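Local atomic coordinates of proline dehydrogenase (Deinococcus radiodurans, PDB entry 4H6Q), a protein that catalyses the FAD-dependent oxidation of L-proline to (S)-1-pyrroline-5-carboxylate, passing the electrons to a quinone in the first step of proline degradation to glutamate. Residues 112-117 with 148-153; 119-124 with 156-161; 239-244 with 271-276. All coordinates share one frame; numbering follows the deposited sequence.

Contact 1: 112-117 with 148-153; sequences GEDLGL and LEQFRT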
# COMPACT_ATOMS: atom_id res chain seq x y z
N GLY A 112 -22.62 9.76 -14.53
CA GLY A 112 -23.39 9.34 -13.37
C GLY A 112 -22.76 8.34 -12.38
O GLY A 112 -23.44 7.84 -11.46
N GLU A 113 -21.48 8.03 -12.56
CA GLU A 113 -20.78 7.11 -11.66
C GLU A 113 -19.49 7.72 -11.25
O GLU A 113 -18.91 8.50 -12.01
CB GLU A 113 -20.47 5.82 -12.39
CG GLU A 113 -21.66 5.04 -12.83
CD GLU A 113 -21.22 3.77 -13.52
OE1 GLU A 113 -20.82 3.86 -14.71
OE2 GLU A 113 -21.22 2.71 -12.86
N ASP A 114 -18.99 7.36 -10.07
CA ASP A 114 -17.69 7.85 -9.65
C ASP A 114 -16.58 7.29 -10.53
O ASP A 114 -16.46 6.07 -10.70
CB ASP A 114 -17.45 7.45 -8.20
CG ASP A 114 -16.18 8.05 -7.63
OD1 ASP A 114 -16.26 9.13 -6.99
OD2 ASP A 114 -15.09 7.45 -7.86
N LEU A 115 -15.76 8.18 -11.08
CA LEU A 115 -14.70 7.76 -12.02
C LEU A 115 -13.62 6.90 -11.37
O LEU A 115 -13.08 5.98 -12.00
CB LEU A 115 -14.03 9.02 -12.60
CG LEU A 115 -12.96 8.83 -13.69
CD1 LEU A 115 -13.49 7.97 -14.86
CD2 LEU A 115 -12.40 10.17 -14.17
N GLY A 116 -13.30 7.17 -10.10
CA GLY A 116 -12.41 6.30 -9.34
C GLY A 116 -12.95 4.87 -9.25
O GLY A 116 -12.19 3.90 -9.42
N LEU A 117 -14.24 4.74 -8.97
CA LEU A 117 -14.85 3.42 -8.89
C LEU A 117 -14.83 2.72 -10.26
O LEU A 117 -14.48 1.54 -10.37
CB LEU A 117 -16.28 3.51 -8.38
CG LEU A 117 -17.04 2.18 -8.17
CD1 LEU A 117 -16.38 1.42 -7.05
CD2 LEU A 117 -18.49 2.44 -7.82
N LEU A 148 -13.77 3.53 2.04
CA LEU A 148 -14.35 2.34 2.69
C LEU A 148 -15.68 1.89 2.06
O LEU A 148 -15.95 0.67 1.97
CB LEU A 148 -14.49 2.53 4.21
CG LEU A 148 -13.15 2.67 4.95
CD1 LEU A 148 -13.39 2.81 6.45
CD2 LEU A 148 -12.14 1.54 4.66
N GLU A 149 -16.49 2.84 1.61
CA GLU A 149 -17.70 2.53 0.86
C GLU A 149 -17.36 1.82 -0.46
O GLU A 149 -17.95 0.78 -0.82
CB GLU A 149 -18.50 3.79 0.57
N GLN A 150 -16.40 2.39 -1.19
CA GLN A 150 -16.00 1.82 -2.47
C GLN A 150 -15.33 0.45 -2.28
O GLN A 150 -15.57 -0.49 -3.06
CB GLN A 150 -15.13 2.78 -3.25
CG GLN A 150 -15.86 4.04 -3.68
CD GLN A 150 -14.99 5.07 -4.38
OE1 GLN A 150 -13.80 5.19 -4.13
NE2 GLN A 150 -15.61 5.83 -5.30
N PHE A 151 -14.52 0.32 -1.22
CA PHE A 151 -13.95 -0.99 -0.87
C PHE A 151 -15.03 -2.05 -0.67
O PHE A 151 -14.95 -3.15 -1.26
CB PHE A 151 -13.06 -0.88 0.36
CG PHE A 151 -12.53 -2.20 0.81
CD1 PHE A 151 -11.64 -2.93 0.01
CD2 PHE A 151 -12.90 -2.71 2.05
CE1 PHE A 151 -11.17 -4.17 0.43
CE2 PHE A 151 -12.41 -3.96 2.47
CZ PHE A 151 -11.52 -4.68 1.67
N ARG A 152 -16.06 -1.74 0.10
CA ARG A 152 -17.14 -2.71 0.33
C ARG A 152 -17.83 -3.06 -0.99
O ARG A 152 -18.07 -4.25 -1.27
CB ARG A 152 -18.13 -2.13 1.35
CG ARG A 152 -19.36 -2.99 1.57
CD ARG A 152 -20.24 -2.46 2.72
NE ARG A 152 -19.61 -2.65 4.03
CZ ARG A 152 -19.64 -3.77 4.74
NH1 ARG A 152 -20.29 -4.85 4.28
NH2 ARG A 152 -19.04 -3.84 5.94
N THR A 153 -18.12 -2.06 -1.83
CA THR A 153 -18.69 -2.35 -3.14
C THR A 153 -17.78 -3.31 -3.97
O THR A 153 -18.26 -4.28 -4.58
CB THR A 153 -18.92 -1.04 -3.92
OG1 THR A 153 -19.87 -0.26 -3.20
CG2 THR A 153 -19.40 -1.29 -5.36
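Q150 brings NE2 of its amide up to the carboxylate of D114 and the CB of L117. NE2 of Q150 lies 3.1 Å from OD2 of D114 and 3.9 Å from CB of L117. The two polar side chains cross at about a right angle, and the amide plane is turned 74° from the carboxylate plane. Q150 has its CG anti to the carbonyl carbon (chi1 -66°) and runs extended from there, which carries the amide across to the other helix. The amide oxygen OE1 is taken up by NE2 of Q106.

D114 is the N-cap of helix 115-129. Its OD2 accepts from the backbone N of L117 at 3.0 Å, through the anti lone pair and with an N-H...O angle of 150°. The other oxygen, OD1, accepts from the backbone N of G107. The carboxylate is therefore tied both to the first turn of its own helix and to the segment around G107. G116 sits beside this cap, and a side chain there would run into OD2 of D114.

L117 is the residue of 112-117 most buried by the other segment. Its CD1 comes within 4.4 Å of CG2 of T153, one turn further along helix 144-158 from Q150. The nearest pair of CA atoms is L117 and Q150, at 6.7 Å.

The contact joins two neighbouring helices on the outside of the beta8-alpha8 barrel, at the start of helix 115-129. The polar part is at the cap and the apolar part follows one turn down. The positive end of the helix dipole and the backbone N-H groups around D114 would probably favour its ionised form, and the amide of Q150 faces that charge with its nitrogen.

Contact 2: 119-124 with 156-161; sequences NARRII and GEFGAE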
# COMPACT_ATOMS: atom_id res chain seq x y z
N ASN A 119 -12.73 3.21 -12.77
CA ASN A 119 -11.37 2.82 -13.13
C ASN A 119 -10.87 1.72 -12.22
O ASN A 119 -10.15 0.82 -12.70
CB ASN A 119 -10.43 4.04 -13.06
CG ASN A 119 -10.54 4.90 -14.33
OD1 ASN A 119 -10.72 4.38 -15.44
ND2 ASN A 119 -10.46 6.24 -14.17
N ALA A 120 -11.21 1.76 -10.92
CA ALA A 120 -10.77 0.67 -10.03
C ALA A 120 -11.36 -0.68 -10.47
O ALA A 120 -10.67 -1.71 -10.39
CB ALA A 120 -11.15 0.96 -8.58
N ARG A 121 -12.59 -0.69 -10.94
CA ARG A 121 -13.17 -1.93 -11.47
C ARG A 121 -12.33 -2.51 -12.59
O ARG A 121 -12.09 -3.73 -12.65
CB ARG A 121 -14.60 -1.68 -11.98
CG ARG A 121 -15.63 -1.57 -10.87
CD ARG A 121 -16.96 -1.14 -11.45
NE ARG A 121 -17.99 -1.21 -10.42
CZ ARG A 121 -19.02 -0.39 -10.35
NH1 ARG A 121 -19.14 0.59 -11.22
NH2 ARG A 121 -19.91 -0.53 -9.37
N ARG A 122 -11.86 -1.67 -13.52
CA ARG A 122 -11.06 -2.15 -14.66
C ARG A 122 -9.72 -2.69 -14.19
O ARG A 122 -9.24 -3.73 -14.69
CB ARG A 122 -10.83 -1.01 -15.67
CG ARG A 122 -12.11 -0.39 -16.20
CD ARG A 122 -11.81 0.58 -17.32
NE ARG A 122 -10.90 1.68 -17.02
CZ ARG A 122 -9.70 1.85 -17.60
NH1 ARG A 122 -9.21 0.97 -18.46
NH2 ARG A 122 -9.01 2.91 -17.35
N ILE A 123 -9.09 -1.98 -13.25
CA ILE A 123 -7.82 -2.42 -12.70
C ILE A 123 -7.96 -3.77 -11.97
O ILE A 123 -7.15 -4.70 -12.18
CB ILE A 123 -7.24 -1.33 -11.78
CG1 ILE A 123 -6.87 -0.07 -12.63
CG2 ILE A 123 -6.07 -1.84 -10.92
CD1 ILE A 123 -6.62 1.19 -11.76
N ILE A 124 -8.96 -3.87 -11.09
CA ILE A 124 -9.11 -5.09 -10.30
C ILE A 124 -9.50 -6.26 -11.20
O ILE A 124 -9.01 -7.38 -11.01
CB ILE A 124 -10.13 -4.90 -9.17
CG1 ILE A 124 -9.69 -3.79 -8.22
CG2 ILE A 124 -10.35 -6.26 -8.42
CD1 ILE A 124 -10.84 -3.27 -7.36
N GLY A 156 -17.66 -6.92 -2.92
CA GLY A 156 -18.86 -7.56 -3.41
C GLY A 156 -18.76 -8.00 -4.86
O GLY A 156 -19.27 -9.07 -5.24
N GLU A 157 -18.10 -7.18 -5.68
CA GLU A 157 -17.94 -7.47 -7.11
C GLU A 157 -16.83 -8.45 -7.50
O GLU A 157 -17.01 -9.25 -8.43
CB GLU A 157 -17.82 -6.17 -7.90
CG GLU A 157 -19.04 -5.32 -7.78
CD GLU A 157 -18.90 -3.96 -8.38
OE1 GLU A 157 -17.84 -3.63 -8.98
OE2 GLU A 157 -19.90 -3.22 -8.26
N PHE A 158 -15.73 -8.44 -6.76
CA PHE A 158 -14.52 -9.17 -7.14
C PHE A 158 -14.02 -10.17 -6.13
O PHE A 158 -13.25 -11.03 -6.51
CB PHE A 158 -13.37 -8.14 -7.44
CG PHE A 158 -13.68 -7.25 -8.60
CD1 PHE A 158 -13.62 -7.74 -9.92
CD2 PHE A 158 -14.10 -5.94 -8.39
CE1 PHE A 158 -13.95 -6.93 -11.01
CE2 PHE A 158 -14.44 -5.13 -9.47
CZ PHE A 158 -14.38 -5.61 -10.78
N GLY A 159 -14.46 -10.06 -4.86
CA GLY A 159 -14.07 -11.01 -3.83
C GLY A 159 -12.95 -10.49 -2.95
O GLY A 159 -12.01 -9.80 -3.43
N ALA A 160 -13.01 -10.84 -1.67
CA ALA A 160 -11.97 -10.45 -0.69
C ALA A 160 -10.59 -11.01 -0.99
O ALA A 160 -9.60 -10.52 -0.47
CB ALA A 160 -12.41 -10.86 0.74
N GLU A 161 -10.52 -12.02 -1.85
CA GLU A 161 -9.23 -12.52 -2.30
C GLU A 161 -8.51 -11.62 -3.31
O GLU A 161 -7.32 -11.82 -3.58
CB GLU A 161 -9.45 -13.89 -2.98
CG GLU A 161 -10.29 -14.90 -2.18
CD GLU A 161 -11.85 -14.82 -2.44
OE1 GLU A 161 -12.38 -13.84 -3.04
OE2 GLU A 161 -12.54 -15.80 -2.05
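R121 grips the carboxylate of E157 side-on with two nitrogens, one to each oxygen. NE donates to OE1 of E157 at 2.8 Å, with an N-H...O angle of 159°. NH2 donates to OE2 of E157 at 2.9 Å and 148°. Both oxygens use their syn lone pairs. The guanidinium and carboxylate planes are only 24° apart, so the two groups are nearly coplanar. The third nitrogen, NH1, has a long, weak ion pair with E113. R121 is extended from CG to NE, and this carries the guanidinium out to E157.

F158 lies beside this salt bridge, against the helix at R121 and I124. CG2 of I124 sits over one face of its ring, 3.9 Å from the ring centroid, in a CH-pi contact. CZ of F158 is 3.5 Å from the backbone O of R121. CG of R121 packs 4.0 Å from CE2 of F158.

These helices, 115-129 and 144-158, are consecutive outer helices of the beta8-alpha8 barrel, joined through strand 133-136. I124 also touches I134 of that strand and L154 of the facing helix. Helix 144-158 ends at F158, and G159 follows with positive phi, a backbone shape that crowds any CB against the O of F158 and so calls for glycine. That carbonyl O accepts from NZ of K128.

On another side of helix 115-129, OD1 of N119 accepts from both NE and NH2 of R122, the latter at 3.0 Å. NH2 of R122 also forms a salt bridge with D79 of helix 71-90, while ND2 of N119 donates to the backbone O of V104.

Contact 3: 239-244 with 271-276; sequences DVKRFV and AAEGYR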
# COMPACT_ATOMS: atom_id res chain seq x y z
N ASP A 239 6.81 -7.42 18.88
CA ASP A 239 5.60 -7.70 19.65
C ASP A 239 4.59 -8.48 18.79
O ASP A 239 3.88 -9.34 19.31
CB ASP A 239 4.95 -6.41 20.16
CG ASP A 239 3.96 -6.65 21.26
OD1 ASP A 239 4.13 -7.61 22.04
OD2 ASP A 239 3.03 -5.83 21.38
N VAL A 240 4.54 -8.21 17.48
CA VAL A 240 3.69 -9.01 16.58
C VAL A 240 4.17 -10.46 16.53
O VAL A 240 3.36 -11.39 16.59
CB VAL A 240 3.55 -8.37 15.18
CG1 VAL A 240 2.83 -9.35 14.20
CG2 VAL A 240 2.79 -7.03 15.30
N LYS A 241 5.49 -10.67 16.43
CA LYS A 241 6.03 -12.03 16.44
C LYS A 241 5.60 -12.75 17.71
O LYS A 241 5.19 -13.94 17.69
CB LYS A 241 7.57 -12.06 16.38
CG LYS A 241 8.18 -11.48 15.13
CD LYS A 241 9.66 -11.79 15.11
CE LYS A 241 10.33 -11.02 14.04
NZ LYS A 241 11.81 -11.22 13.94
N ARG A 242 5.67 -12.05 18.83
CA ARG A 242 5.28 -12.61 20.11
C ARG A 242 3.79 -12.96 20.13
O ARG A 242 3.41 -14.07 20.55
CB ARG A 242 5.57 -11.53 21.15
CG ARG A 242 5.23 -11.88 22.58
CD ARG A 242 3.74 -11.74 22.96
NE ARG A 242 3.21 -10.40 22.68
CZ ARG A 242 1.93 -10.07 22.79
NH1 ARG A 242 1.06 -11.00 23.17
NH2 ARG A 242 1.50 -8.85 22.49
N PHE A 243 2.94 -12.05 19.66
CA PHE A 243 1.49 -12.26 19.64
C PHE A 243 1.13 -13.47 18.79
O PHE A 243 0.33 -14.33 19.22
CB PHE A 243 0.82 -11.01 19.10
CG PHE A 243 -0.69 -11.10 19.06
CD1 PHE A 243 -1.46 -10.63 20.12
CD2 PHE A 243 -1.33 -11.66 17.94
CE1 PHE A 243 -2.85 -10.70 20.10
CE2 PHE A 243 -2.74 -11.72 17.90
CZ PHE A 243 -3.50 -11.23 19.00
N VAL A 244 1.73 -13.56 17.61
CA VAL A 244 1.43 -14.68 16.72
C VAL A 244 1.82 -16.01 17.35
O VAL A 244 1.06 -17.00 17.28
CB VAL A 244 2.17 -14.44 15.37
CG1 VAL A 244 2.33 -15.66 14.53
CG2 VAL A 244 1.43 -13.31 14.59
N ALA A 271 12.43 -12.79 6.35
CA ALA A 271 12.23 -13.84 5.35
C ALA A 271 13.05 -15.08 5.72
O ALA A 271 12.59 -16.23 5.58
CB ALA A 271 12.68 -13.32 3.98
N ALA A 272 14.25 -14.89 6.25
CA ALA A 272 15.08 -16.02 6.65
C ALA A 272 14.47 -16.76 7.84
O ALA A 272 14.71 -17.94 8.01
CB ALA A 272 16.52 -15.55 6.97
N GLU A 273 13.71 -16.09 8.67
CA GLU A 273 13.02 -16.71 9.81
C GLU A 273 11.72 -17.38 9.36
O GLU A 273 11.06 -18.02 10.18
CB GLU A 273 12.71 -15.62 10.87
CG GLU A 273 13.95 -15.14 11.54
CD GLU A 273 13.72 -14.01 12.53
OE1 GLU A 273 12.60 -13.48 12.59
OE2 GLU A 273 14.68 -13.63 13.26
N GLY A 274 11.34 -17.26 8.09
CA GLY A 274 10.13 -17.94 7.61
C GLY A 274 8.88 -17.07 7.69
O GLY A 274 7.79 -17.59 7.42
N TYR A 275 9.00 -15.77 8.02
CA TYR A 275 7.84 -14.88 7.89
C TYR A 275 7.65 -14.44 6.46
O TYR A 275 8.63 -14.35 5.69
CB TYR A 275 8.01 -13.65 8.79
CG TYR A 275 8.08 -14.00 10.26
CD1 TYR A 275 6.90 -14.29 10.98
CD2 TYR A 275 9.29 -14.12 10.91
CE1 TYR A 275 6.95 -14.62 12.30
CE2 TYR A 275 9.36 -14.48 12.25
CZ TYR A 275 8.21 -14.74 12.95
OH TYR A 275 8.30 -15.09 14.29
N ARG A 276 6.43 -14.17 6.07
CA ARG A 276 6.19 -13.52 4.79
C ARG A 276 6.57 -12.05 4.89
O ARG A 276 6.18 -11.38 5.86
CB ARG A 276 4.71 -13.60 4.43
CG ARG A 276 4.25 -15.02 4.08
CD ARG A 276 2.75 -15.08 3.78
NE ARG A 276 2.41 -16.43 3.29
CZ ARG A 276 1.27 -16.72 2.68
NH1 ARG A 276 0.36 -15.76 2.55
NH2 ARG A 276 1.04 -17.96 2.23
O HOH W 1 6.05 -15.54 15.61
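K241 runs past the hydroxyl end of Y275 and puts its amine on E273. In the conformer described, NZ of K241 donates to OE1 of E273 at 2.7 Å in a salt bridge, and OE1 receives it on its syn lone pair. The lysine has a second conformer, so the bridge may not be permanent. On the way the lysine chain crosses Y275 at about a right angle. CD of K241 lies 3.7 Å from OH of Y275 and 3.9 Å from CE2 of the same ring. The chain runs extended all the way to NZ (chi2 -170°, chi4 179°).

A water links the same two residues. It donates to the backbone O of K241 at 2.8 Å and lies 2.6 Å from OH of Y275, at the edge of the ring and in its plane. With an alanine here instead of Y275, the water is likely to lose its second protein partner, and the K241 methylenes the ring they cross.

The contact sits at the surface of the beta8-alpha8 barrel, where helix 234-246 meets the turn between helix 264-272 and strand 277-283. Helix 264-272 closes in a Schellman motif, with G274 at positive phi and its N bonded to O of A271 at 3.0 Å. The chain turns at G274, and E273 and Y275 both point toward helix 234-246.

Further out, OE2 of E273 accepts from NE2 of Q269 of helix 264-272, which probably helps to hold the carboxylate. The Y275 side chain packs on L270 and on F254 of strand 254-259. V240 and V244 of helix 234-246 touch that strand too.

How the contacts relate
Contacts 1 and 2 are two levels of one helix pair, 115-129 with 144-158, with centres about 10 Å apart. They touch: R121 of contact 2 packs NH2 against CG2 of T153 and makes a weak ion pair with E113 (NH1 to OE2, 3.4 Å), both of contact 1. Contact 3 joins a later part of the barrel wall, its centre about 35 Å from that of contact 1, across the chain's centre, and about 30 Å from that of contact 2. In contact 1 the Q150 side chain is about 10 Å from that of K100, which binds substrate, and about 14 Å from the FAD. The K241 side chain is about 10 Å from that of FAD-binding T231.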